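Local coordinates for uncharacterized protein BT_3980 with actin-like ATPase fold (Bacteroides thetaiotaomicron VPI-5482, PDB 3HRG) that is of unknown function but has an actin-like ATPase fold and belongs to the DUF3822 family, at residues Lys113-Val118 with Tyr150-Ser155; Asn54-Ser59 with Glu133-Ala138. All blocks are in the same frame, centred on the assembly; numbering follows the deposited sequence.

How the contacts relate
The chain has an actin-like fold with two five-stranded mixed sheets of the same strand order, 3-2-1-4-5. Contact 2 lies at the sheet containing strands 12-17 and 68-73. Contact 1 joins the separate three-stranded antiparallel sheet to helix 144-154, beside the sheet containing strand 171-178. The centres of the two contacts are 30 Å apart, and their nearest atoms about 16 Å, so they do not touch. They are linked through the chain: strand 117-124 leaves the hairpin of contact 1 and leads into helix 125-134, which ends in contact 2. Their four segments alternate along the sequence. The 1,2-ethanediol, probably from the crystallisation liquor, belongs to contact 2.

Contact 1. Residues Lys113-Val118 with Tyr150-Ser155; sequences KKNNVV and YFSIKS
Asn115 and Ser152 form this small polar contact between a beta hairpin and a helix. The hairpin joins strands 105-112 and 117-124 of the three-stranded antiparallel sheet in this actin-like fold. Its tip is a type I turn followed by a G1 beta bulge, in which Asn116 and Val117 both face Leu112. Within the turn, Asn116 N bonds to Lys113 O at 3.2 Å. Asn116 has left-handed backbone angles, as expected at this bulge position. The turn presents Asn115 to helix 144-154.

The side chain of Asn115 can be followed outward. Its CB points toward the helix. CG turns away from the carbonyl carbon and sits beside the backbone N (chi1 -57°), which sends the amide across the gap. At the end, ND2 lies 3.0 Å from Ser152 OG and 3.3 Å from Ser152 CB. The amide nitrogen is the part of Asn115 that meets the helix. The CA atoms of Asn115 and Ser152 are 7.8 Å apart, and only 62 Å² is buried in total. Between residues 113-118 and 150-155 these two side chains make the whole contact.

Ser152 is buried, and its hydroxyl has a firm partner beyond the contact in Gly180 O. Ser155 also approaches Gly180: Ser155 OG makes a weak hydrogen bond with the backbone N of Gly180. Both serines touch Phe177 of strand 171-178. Phe151 stacks on Tyr164 and also reaches Phe177, so this helix is packed against the neighbouring five-stranded sheet. Ser155 N bonds to Phe151 O at 2.8 Å. Ser155 OG folds back to Ser152 O, also at 2.8 Å, tilted 32° from the carbonyl plane.

Contact 2. Residues Asn54-Ser59 with Glu133-Ala138; sequences NVFHES and EQYPEA. With EDO (1,2-ethanediol), chain C.
Phe56 and Tyr135 are brought together from opposite directions by their first torsions. In Phe56 chi1 is -89°. In Tyr135 it is -46°, with CG beside the backbone N. This aromatic contact joins helix 48-58 to the end of helix 125-134 in the actin-like fold, at the five-stranded sheet that contains strands 12-17 and 68-73.

The rings meet obliquely, with planes at 59° and centroids 5.9 Å apart. Tyr135 CE2 lies at the edge of the Phe56 ring, in its plane, 3.7 Å from Phe56 CZ. Tyr135 OH passes 3.3 Å from Phe56 CE2. This buried hydroxyl donates to Leu62 O, which holds the end of the phenol in place. Phe130 meets Phe56 edge-to-face, while Leu13, Ile15 and Val69 tie Tyr135 to the sheet. Gln134 CB sits 3.9 Å above the Tyr135 ring, over its centre.

Tyr135 is the first residue past the helix, and it opens a type I turn that runs to Ala138, closed by Ala138 N to Tyr135 O. The ethanediol lies against this turn and also bonds to Tyr66 O. Glu137 N donates to its O1 at 2.9 Å, in a nearly straight bond.

Contact 1. Residues Lys113-Val118 with Tyr150-Ser155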
loop_
_atom_site.group_PDB
_atom_site.type_symbol
_atom_site.label_atom_id
_atom_site.label_comp_id
_atom_site.label_asym_id
_atom_site.label_seq_id
_atom_site.Cartn_x
_atom_site.Cartn_y
_atom_site.Cartn_z
ATOM N N LYS A 113 2.539 -14.806 6.136
ATOM C CA LYS A 113 2.302 -16.169 6.709
ATOM C C LYS A 113 0.915 -16.356 7.336
ATOM O O LYS A 113 0.211 -17.323 7.017
ATOM C CB LYS A 113 3.391 -16.527 7.738
ATOM C CG LYS A 113 3.289 -17.951 8.280
ATOM N N LYS A 114 0.523 -15.407 8.184
ATOM C CA LYS A 114 -0.791 -15.406 8.833
ATOM C C LYS A 114 -1.972 -15.425 7.832
ATOM O O LYS A 114 -2.983 -16.079 8.098
ATOM C CB LYS A 114 -0.906 -14.171 9.748
ATOM N N ASN A 115 -1.825 -14.768 6.677
ATOM C CA ASN A 115 -2.887 -14.712 5.647
ATOM C C ASN A 115 -2.751 -15.730 4.518
ATOM O O ASN A 115 -3.559 -15.736 3.591
ATOM C CB ASN A 115 -2.925 -13.309 5.052
ATOM C CG ASN A 115 -3.153 -12.250 6.106
ATOM O OD1 ASN A 115 -2.207 -11.611 6.564
ATOM N ND2 ASN A 115 -4.376 -12.132 6.567
ATOM N N ASN A 116 -1.714 -16.564 4.563
ATOM C CA ASN A 116 -1.459 -17.561 3.512
ATOM C C ASN A 116 -1.383 -17.003 2.089
ATOM O O ASN A 116 -1.888 -17.609 1.121
ATOM C CB ASN A 116 -2.464 -18.710 3.624
ATOM C CG ASN A 116 -2.229 -19.525 4.858
ATOM O OD1 ASN A 116 -1.183 -20.175 4.987
ATOM N ND2 ASN A 116 -3.190 -19.525 5.771
ATOM N N VAL A 117 -0.750 -15.843 1.956
ATOM C CA VAL A 117 -0.551 -15.280 0.645
ATOM C C VAL A 117 0.824 -14.653 0.514
ATOM O O VAL A 117 1.527 -14.386 1.524
ATOM C CB VAL A 117 -1.599 -14.200 0.264
ATOM C CG1 VAL A 117 -3.056 -14.713 0.342
ATOM C CG2 VAL A 117 -1.442 -12.978 1.121
ATOM N N VAL A 118 1.205 -14.430 -0.736
ATOM C CA VAL A 118 2.466 -13.763 -1.071
ATOM C C VAL A 118 2.172 -12.647 -2.004
ATOM O O VAL A 118 1.357 -12.799 -2.897
ATOM C CB VAL A 118 3.428 -14.741 -1.752
ATOM C CG1 VAL A 118 4.763 -14.027 -2.205
ATOM C CG2 VAL A 118 3.697 -15.895 -0.845
ATOM N N TYR A 150 -3.886 -5.647 7.677
ATOM C CA TYR A 150 -4.788 -4.762 8.399
ATOM C C TYR A 150 -6.264 -5.007 8.017
ATOM O O TYR A 150 -7.114 -5.198 8.878
ATOM C CB TYR A 150 -4.409 -3.318 8.093
ATOM C CG TYR A 150 -5.241 -2.263 8.792
ATOM C CD1 TYR A 150 -4.968 -1.898 10.099
ATOM C CD2 TYR A 150 -6.283 -1.607 8.126
ATOM C CE1 TYR A 150 -5.716 -0.897 10.757
ATOM C CE2 TYR A 150 -7.054 -0.617 8.777
ATOM C CZ TYR A 150 -6.740 -0.268 10.085
ATOM O OH TYR A 150 -7.451 0.686 10.741
ATOM N N PHE A 151 -6.558 -4.960 6.734
ATOM C CA PHE A 151 -7.929 -5.181 6.268
ATOM C C PHE A 151 -8.437 -6.614 6.576
ATOM O O PHE A 151 -9.607 -6.800 6.858
ATOM C CB PHE A 151 -8.063 -4.915 4.787
ATOM C CG PHE A 151 -7.822 -3.463 4.365
ATOM C CD1 PHE A 151 -8.337 -2.389 5.070
ATOM C CD2 PHE A 151 -7.183 -3.205 3.160
ATOM C CE1 PHE A 151 -8.156 -1.085 4.608
ATOM C CE2 PHE A 151 -6.980 -1.894 2.691
ATOM C CZ PHE A 151 -7.469 -0.840 3.408
ATOM N N SER A 152 -7.558 -7.599 6.553
ATOM C CA SER A 152 -7.945 -8.965 6.900
ATOM C C SER A 152 -8.586 -8.998 8.303
ATOM O O SER A 152 -9.632 -9.589 8.499
ATOM C CB SER A 152 -6.746 -9.915 6.856
ATOM O OG SER A 152 -7.098 -11.182 7.419
ATOM N N ILE A 153 -7.963 -8.306 9.244
ATOM C CA ILE A 153 -8.424 -8.278 10.642
ATOM C C ILE A 153 -9.724 -7.489 10.735
ATOM O O ILE A 153 -10.682 -7.955 11.361
ATOM C CB ILE A 153 -7.344 -7.695 11.578
ATOM C CG1 ILE A 153 -6.066 -8.557 11.542
ATOM C CG2 ILE A 153 -7.858 -7.614 13.003
ATOM C CD1 ILE A 153 -4.869 -7.983 12.305
ATOM N N LYS A 154 -9.786 -6.335 10.064
ATOM C CA LYS A 154 -10.995 -5.518 10.058
ATOM C C LYS A 154 -12.192 -6.232 9.426
ATOM O O LYS A 154 -13.319 -6.019 9.856
ATOM C CB LYS A 154 -10.802 -4.175 9.301
ATOM C CG LYS A 154 -9.865 -3.163 9.910
ATOM C CD LYS A 154 -10.211 -2.796 11.372
ATOM C CE LYS A 154 -9.221 -1.809 11.937
ATOM N NZ LYS A 154 -9.332 -1.687 13.403
ATOM N N SER A 155 -11.950 -7.095 8.450
ATOM C CA SER A 155 -13.034 -7.771 7.745
ATOM C C SER A 155 -13.755 -8.843 8.557
ATOM O O SER A 155 -14.802 -9.329 8.110
ATOM C CB SER A 155 -12.535 -8.423 6.453
ATOM O OG SER A 155 -11.827 -9.597 6.732
#

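Contact 2. Residues Asn54-Ser59 with Glu133-Ala138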
loop_
_atom_site.group_PDB
_atom_site.type_symbol
_atom_site.label_atom_id
_atom_site.label_comp_id
_atom_site.label_asym_id
_atom_site.label_seq_id
_atom_site.Cartn_x
_atom_site.Cartn_y
_atom_site.Cartn_z
ATOM N N ASN A 54 16.848 14.119 -4.008
ATOM C CA ASN A 54 16.592 15.483 -3.530
ATOM C C ASN A 54 16.135 15.514 -2.061
ATOM O O ASN A 54 16.667 16.281 -1.286
ATOM C CB ASN A 54 15.521 16.200 -4.378
ATOM C CG ASN A 54 16.044 16.713 -5.687
ATOM O OD1 ASN A 54 17.252 16.880 -5.851
ATOM N ND2 ASN A 54 15.134 17.017 -6.632
ATOM N N VAL A 55 15.185 14.666 -1.689
ATOM C CA VAL A 55 14.671 14.694 -0.301
ATOM C C VAL A 55 15.743 14.210 0.701
ATOM O O VAL A 55 15.818 14.736 1.805
ATOM C CB VAL A 55 13.339 13.923 -0.102
ATOM C CG1 VAL A 55 13.557 12.419 -0.037
ATOM C CG2 VAL A 55 12.658 14.378 1.199
ATOM N N PHE A 56 16.580 13.249 0.315
ATOM C CA PHE A 56 17.658 12.802 1.202
ATOM C C PHE A 56 18.677 13.922 1.360
ATOM O O PHE A 56 19.190 14.127 2.452
ATOM C CB PHE A 56 18.310 11.499 0.716
ATOM C CG PHE A 56 17.644 10.283 1.243
ATOM C CD1 PHE A 56 16.395 9.885 0.765
ATOM C CD2 PHE A 56 18.241 9.540 2.261
ATOM C CE1 PHE A 56 15.752 8.768 1.286
ATOM C CE2 PHE A 56 17.618 8.423 2.758
ATOM C CZ PHE A 56 16.365 8.046 2.287
ATOM N N HIS A 57 18.946 14.663 0.285
ATOM C CA HIS A 57 19.876 15.776 0.385
ATOM C C HIS A 57 19.348 16.902 1.294
ATOM O O HIS A 57 20.096 17.451 2.080
ATOM C CB HIS A 57 20.198 16.343 -0.998
ATOM C CG HIS A 57 21.101 17.529 -0.952
ATOM N ND1 HIS A 57 22.374 17.452 -0.435
ATOM C CD2 HIS A 57 20.927 18.811 -1.354
ATOM C CE1 HIS A 57 22.947 18.635 -0.519
ATOM N NE2 HIS A 57 22.095 19.477 -1.078
ATOM N N GLU A 58 18.072 17.221 1.176
ATOM C CA GLU A 58 17.434 18.302 1.919
ATOM C C GLU A 58 17.022 17.989 3.350
ATOM O O GLU A 58 16.837 18.920 4.122
ATOM C CB GLU A 58 16.129 18.703 1.211
ATOM C CG GLU A 58 16.259 19.313 -0.190
ATOM C CD GLU A 58 14.921 19.276 -0.986
ATOM O OE1 GLU A 58 13.884 18.743 -0.474
ATOM O OE2 GLU A 58 14.915 19.724 -2.160
ATOM N N SER A 59 16.870 16.713 3.698
ATOM C CA SER A 59 16.362 16.327 5.004
ATOM C C SER A 59 17.362 15.751 5.973
ATOM O O SER A 59 17.755 14.586 5.816
ATOM C CB SER A 59 15.273 15.266 4.854
ATOM O OG SER A 59 14.241 15.716 4.011
ATOM N N GLU A 133 22.070 1.592 -0.464
ATOM C CA GLU A 133 23.299 2.293 -0.074
ATOM C C GLU A 133 23.072 3.034 1.235
ATOM O O GLU A 133 23.941 3.012 2.094
ATOM C CB GLU A 133 23.775 3.280 -1.165
ATOM C CG GLU A 133 24.347 2.589 -2.408
ATOM C CD GLU A 133 24.452 3.467 -3.679
ATOM O OE1 GLU A 133 23.795 4.547 -3.760
ATOM O OE2 GLU A 133 25.176 3.041 -4.624
ATOM N N GLN A 134 21.914 3.686 1.390
ATOM C CA GLN A 134 21.619 4.443 2.617
ATOM C C GLN A 134 21.299 3.498 3.776
ATOM O O GLN A 134 21.744 3.724 4.882
ATOM C CB GLN A 134 20.449 5.427 2.452
ATOM C CG GLN A 134 20.440 6.265 1.182
ATOM C CD GLN A 134 21.786 6.867 0.835
ATOM O OE1 GLN A 134 22.421 7.530 1.655
ATOM N NE2 GLN A 134 22.209 6.669 -0.408
ATOM N N TYR A 135 20.532 2.442 3.495
ATOM C CA TYR A 135 20.116 1.463 4.488
ATOM C C TYR A 135 20.336 0.027 4.069
ATOM O O TYR A 135 19.387 -0.645 3.580
ATOM C CB TYR A 135 18.630 1.630 4.749
ATOM C CG TYR A 135 18.176 3.043 4.941
ATOM C CD1 TYR A 135 18.598 3.796 6.017
ATOM C CD2 TYR A 135 17.259 3.608 4.062
ATOM C CE1 TYR A 135 18.136 5.099 6.208
ATOM C CE2 TYR A 135 16.798 4.912 4.238
ATOM C CZ TYR A 135 17.211 5.631 5.324
ATOM O OH TYR A 135 16.723 6.905 5.492
ATOM N N PRO A 136 21.538 -0.500 4.331
ATOM C CA PRO A 136 21.822 -1.876 3.927
ATOM C C PRO A 136 20.901 -2.953 4.497
ATOM O O PRO A 136 20.782 -4.000 3.841
ATOM C CB PRO A 136 23.271 -2.100 4.399
ATOM C CG PRO A 136 23.860 -0.756 4.530
ATOM C CD PRO A 136 22.734 0.162 4.903
ATOM N N GLU A 137 20.233 -2.719 5.637
ATOM C CA GLU A 137 19.323 -3.730 6.220
ATOM C C GLU A 137 17.846 -3.299 6.219
ATOM O O GLU A 137 17.034 -3.810 6.984
ATOM C CB GLU A 137 19.774 -4.125 7.638
ATOM C CG GLU A 137 21.260 -4.494 7.739
ATOM C CD GLU A 137 21.670 -5.582 6.756
ATOM O OE1 GLU A 137 20.812 -6.405 6.380
ATOM O OE2 GLU A 137 22.865 -5.633 6.384
ATOM N N ALA A 138 17.481 -2.373 5.335
ATOM C CA ALA A 138 16.083 -1.950 5.219
ATOM C C ALA A 138 15.188 -3.112 4.813
ATOM O O ALA A 138 15.651 -4.031 4.109
ATOM C CB ALA A 138 15.955 -0.891 4.156
HETATM C C1 EDO C . 19.232 -0.650 8.262
HETATM O O1 EDO C . 20.106 -0.274 7.185
HETATM C C2 EDO C . 18.534 0.531 8.891
HETATM O O2 EDO C . 19.129 0.838 10.159
#